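Local coordinates for haloalkane dehalogenase (Mycobacterium rhodesiae, PDB 4MJ3), which probably catalyses the hydrolytic cleavage of carbon–halogen bonds in haloalkanes, releasing an alcohol and a halide, as an alpha/beta-hydrolase-fold enzyme, at residues 159-164 against 250-255. Numbering follows the deposited sequence.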
ATOM      1  N   GLU A 159      16.486 -12.278  -5.281  1.00 20.01           N
ATOM      2  CA  GLU A 159      16.982 -12.807  -4.004  1.00 18.64           C
ATOM      3  C   GLU A 159      16.591 -11.947  -2.821  1.00 15.55           C
ATOM      4  O   GLU A 159      16.384 -12.461  -1.718  1.00 15.14           O
ATOM      5  CB  GLU A 159      18.506 -13.005  -4.052  1.00 23.20           C
ATOM      6  CG  GLU A 159      18.962 -14.183  -4.906  1.00 30.32           C
ATOM      7  CD  GLU A 159      18.217 -15.484  -4.626  1.00 38.39           C
ATOM      8  OE1 GLU A 159      18.038 -15.854  -3.439  1.00 39.30           O
ATOM      9  OE2 GLU A 159      17.812 -16.146  -5.606  1.00 31.90           O
ATOM     10  N   ALA A 160      16.478 -10.637  -3.032  1.00 13.69           N
ATOM     11  CA  ALA A 160      16.148  -9.737  -1.923  1.00 13.92           C
ATOM     12  C   ALA A 160      14.738 -10.027  -1.403  1.00 14.15           C
ATOM     13  O   ALA A 160      14.521 -10.152  -0.193  1.00 11.99           O
ATOM     14  CB  ALA A 160      16.274  -8.306  -2.366  1.00 15.61           C
ATOM     15  N   PHE A 161      13.782 -10.182  -2.319  1.00 12.29           N
ATOM     16  CA  PHE A 161      12.453 -10.590  -1.886  1.00 12.22           C
ATOM     17  C   PHE A 161      12.471 -11.940  -1.178  1.00 12.81           C
ATOM     18  O   PHE A 161      11.851 -12.102  -0.119  1.00 14.95           O
ATOM     19  CB  PHE A 161      11.434 -10.652  -3.026  1.00 12.35           C
ATOM     20  CG  PHE A 161      10.138 -11.236  -2.566  1.00 12.96           C
ATOM     21  CD1 PHE A 161       9.254 -10.477  -1.814  1.00 15.89           C
ATOM     22  CD2 PHE A 161       9.855 -12.575  -2.770  1.00 13.29           C
ATOM     23  CE1 PHE A 161       8.091 -11.037  -1.305  1.00 15.77           C
ATOM     24  CE2 PHE A 161       8.679 -13.135  -2.264  1.00 14.82           C
ATOM     25  CZ  PHE A 161       7.810 -12.363  -1.543  1.00 14.09           C
ATOM     26  N   LEU A 162      13.174 -12.936  -1.734  1.00 11.95           N
ATOM     27  CA  LEU A 162      13.196 -14.257  -1.101  1.00 11.97           C
ATOM     28  C   LEU A 162      13.767 -14.252   0.321  1.00 13.00           C
ATOM     29  O   LEU A 162      13.311 -14.998   1.204  1.00 13.48           O
ATOM     30  CB  LEU A 162      13.949 -15.272  -1.979  1.00 14.96           C
ATOM     31  CG  LEU A 162      13.236 -15.582  -3.306  1.00 17.95           C
ATOM     32  CD1 LEU A 162      14.116 -16.451  -4.184  1.00 20.40           C
ATOM     33  CD2 LEU A 162      11.895 -16.266  -3.056  1.00 18.24           C
ATOM     34  N   ALA A 163      14.755 -13.402   0.565  1.00 14.24           N
ATOM     35  CA  ALA A 163      15.343 -13.295   1.910  1.00 13.02           C
ATOM     36  C   ALA A 163      14.323 -12.716   2.889  1.00 11.84           C
ATOM     37  O   ALA A 163      14.191 -13.183   4.031  1.00 13.43           O
ATOM     38  CB  ALA A 163      16.580 -12.422   1.865  1.00 15.64           C
ATOM     39  N   TRP A 164      13.598 -11.703   2.438  1.00 10.33           N
ATOM     40  CA  TRP A 164      12.503 -11.127   3.239  1.00 10.66           C
ATOM     41  C   TRP A 164      11.429 -12.190   3.487  1.00 11.28           C
ATOM     42  O   TRP A 164      10.986 -12.401   4.626  1.00 11.17           O
ATOM     43  CB  TRP A 164      11.909  -9.861   2.591  1.00 10.70           C
ATOM     44  CG  TRP A 164      10.469  -9.658   2.961  1.00  9.49           C
ATOM     45  CD1 TRP A 164       9.394  -9.806   2.131  1.00 10.68           C
ATOM     46  CD2 TRP A 164       9.937  -9.428   4.262  1.00 10.38           C
ATOM     47  NE1 TRP A 164       8.234  -9.589   2.817  1.00 10.81           N
ATOM     48  CE2 TRP A 164       8.537  -9.384   4.136  1.00 10.01           C
ATOM     49  CE3 TRP A 164      10.507  -9.205   5.535  1.00  9.95           C
ATOM     50  CZ2 TRP A 164       7.699  -9.171   5.227  1.00  9.49           C
ATOM     51  CZ3 TRP A 164       9.672  -8.996   6.606  1.00 10.96           C
ATOM     52  CH2 TRP A 164       8.290  -8.968   6.449  1.00 10.81           C
ATOM     53  N   ASP A 250      16.372   0.403  -2.569  1.00 13.00           N
ATOM     54  CA  ASP A 250      15.457  -0.694  -2.266  1.00 11.96           C
ATOM     55  C   ASP A 250      15.688  -1.868  -3.189  1.00 12.82           C
ATOM     56  O   ASP A 250      15.074  -1.950  -4.258  1.00 11.33           O
ATOM     57  CB  ASP A 250      14.002  -0.255  -2.388  1.00 12.64           C
ATOM     58  CG  ASP A 250      13.028  -1.385  -2.094  1.00 12.32           C
ATOM     59  OD1 ASP A 250      13.447  -2.402  -1.497  1.00 13.88           O
ATOM     60  OD2 ASP A 250      11.846  -1.248  -2.457  1.00 14.25           O
ATOM     61  N   PRO A 251      16.555  -2.793  -2.769  1.00 13.60           N
ATOM     62  CA  PRO A 251      16.854  -3.995  -3.557  1.00 15.81           C
ATOM     63  C   PRO A 251      15.655  -4.882  -3.849  1.00 14.96           C
ATOM     64  O   PRO A 251      15.676  -5.612  -4.849  1.00 16.20           O
ATOM     65  CB  PRO A 251      17.851  -4.766  -2.682  1.00 17.15           C
ATOM     66  CG  PRO A 251      18.385  -3.797  -1.719  1.00 19.47           C
ATOM     67  CD  PRO A 251      17.350  -2.722  -1.532  1.00 13.73           C
ATOM     68  N   ILE A 252      14.640  -4.854  -2.984  1.00 13.34           N
ATOM     69  CA  ILE A 252      13.458  -5.689  -3.187  1.00 13.72           C
ATOM     70  C   ILE A 252      12.684  -5.346  -4.463  1.00 13.30           C
ATOM     71  O   ILE A 252      12.263  -6.242  -5.177  1.00 16.01           O
ATOM     72  CB  ILE A 252      12.517  -5.683  -1.971  1.00 17.04           C
ATOM     73  CG1 ILE A 252      13.241  -6.323  -0.780  1.00 22.25           C
ATOM     74  CG2 ILE A 252      11.239  -6.471  -2.269  1.00 18.29           C
ATOM     75  CD1 ILE A 252      12.510  -6.200   0.536  1.00 26.66           C
ATOM     76  N   THR A 253      12.528  -4.058  -4.765  1.00 14.24           N
ATOM     77  CA  THR A 253      11.686  -3.622  -5.878  1.00 14.35           C
ATOM     78  C   THR A 253      12.436  -2.930  -7.018  1.00 16.09           C
ATOM     79  O   THR A 253      11.824  -2.566  -8.010  1.00 14.04           O
ATOM     80  CB  THR A 253      10.594  -2.654  -5.383  1.00 17.19           C
ATOM     81  OG1 THR A 253      11.207  -1.440  -4.912  1.00 18.43           O
ATOM     82  CG2 THR A 253       9.786  -3.273  -4.259  1.00 16.67           C
ATOM     83  N   GLY A 254      13.729  -2.651  -6.842  1.00 15.41           N
ATOM     84  CA  GLY A 254      14.456  -1.857  -7.814  1.00 17.20           C
ATOM     85  C   GLY A 254      14.389  -2.381  -9.242  1.00 17.58           C
ATOM     86  O   GLY A 254      14.247  -1.599 -10.182  1.00 16.60           O
ATOM     87  N   ALA A 255      14.459  -3.701  -9.405  1.00 15.42           N
ATOM     88  CA  ALA A 255      14.462  -4.293 -10.743  1.00 17.84           C
ATOM     89  C   ALA A 255      13.130  -4.117 -11.464  1.00 15.98           C
ATOM     90  O   ALA A 255      13.051  -4.199 -12.693  1.00 19.34           O
ATOM     91  CB  ALA A 255      14.818  -5.775 -10.656  1.00 21.62           C
TER
HETATM   92  O   HOH W   1      13.901  -8.789  -4.971  1.00 16.09           O
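Where the helical cap of this alpha/beta-hydrolase fold meets the loop after strand 242-244, the first turn of helix 159-170 rests Ala160 and Phe161 against Pro251 and Ile252. The methyl of Ala160 lies against the Pro251 carbonyl, CB to Pro251 O 3.7 Å, with Pro251 CB 3.9 Å and Ile252 CG1 4.0 Å from the same Ala160 CB. The two branches of Ile252 divide the work. Its chi1 (-65°) puts CG1 beside the backbone N, and an extended chi2 (171°) carries CD1 along the helix to Trp164 CB, 4.2 Å away, while CG2 reaches the edge of the Phe161 ring, near its plane. A water supplies the polar link, accepting from Phe161 N at 3.0 Å and donating to Ile252 O, also at 3.0 Å, so the first-turn amide is satisfied across the interface. Behind this surface, Asp250 OD2 receives Thr253 OG1 from well above the carboxylate plane, and the same oxygen bonds His280 ND1; this Asp–His pairing is consistent with the charge relay of a dehalogenase triad. The chemistry thus implies a small, mainly apolar joint, bridged by one water, where the cap helix lies against the loop that carries a probable catalytic acid.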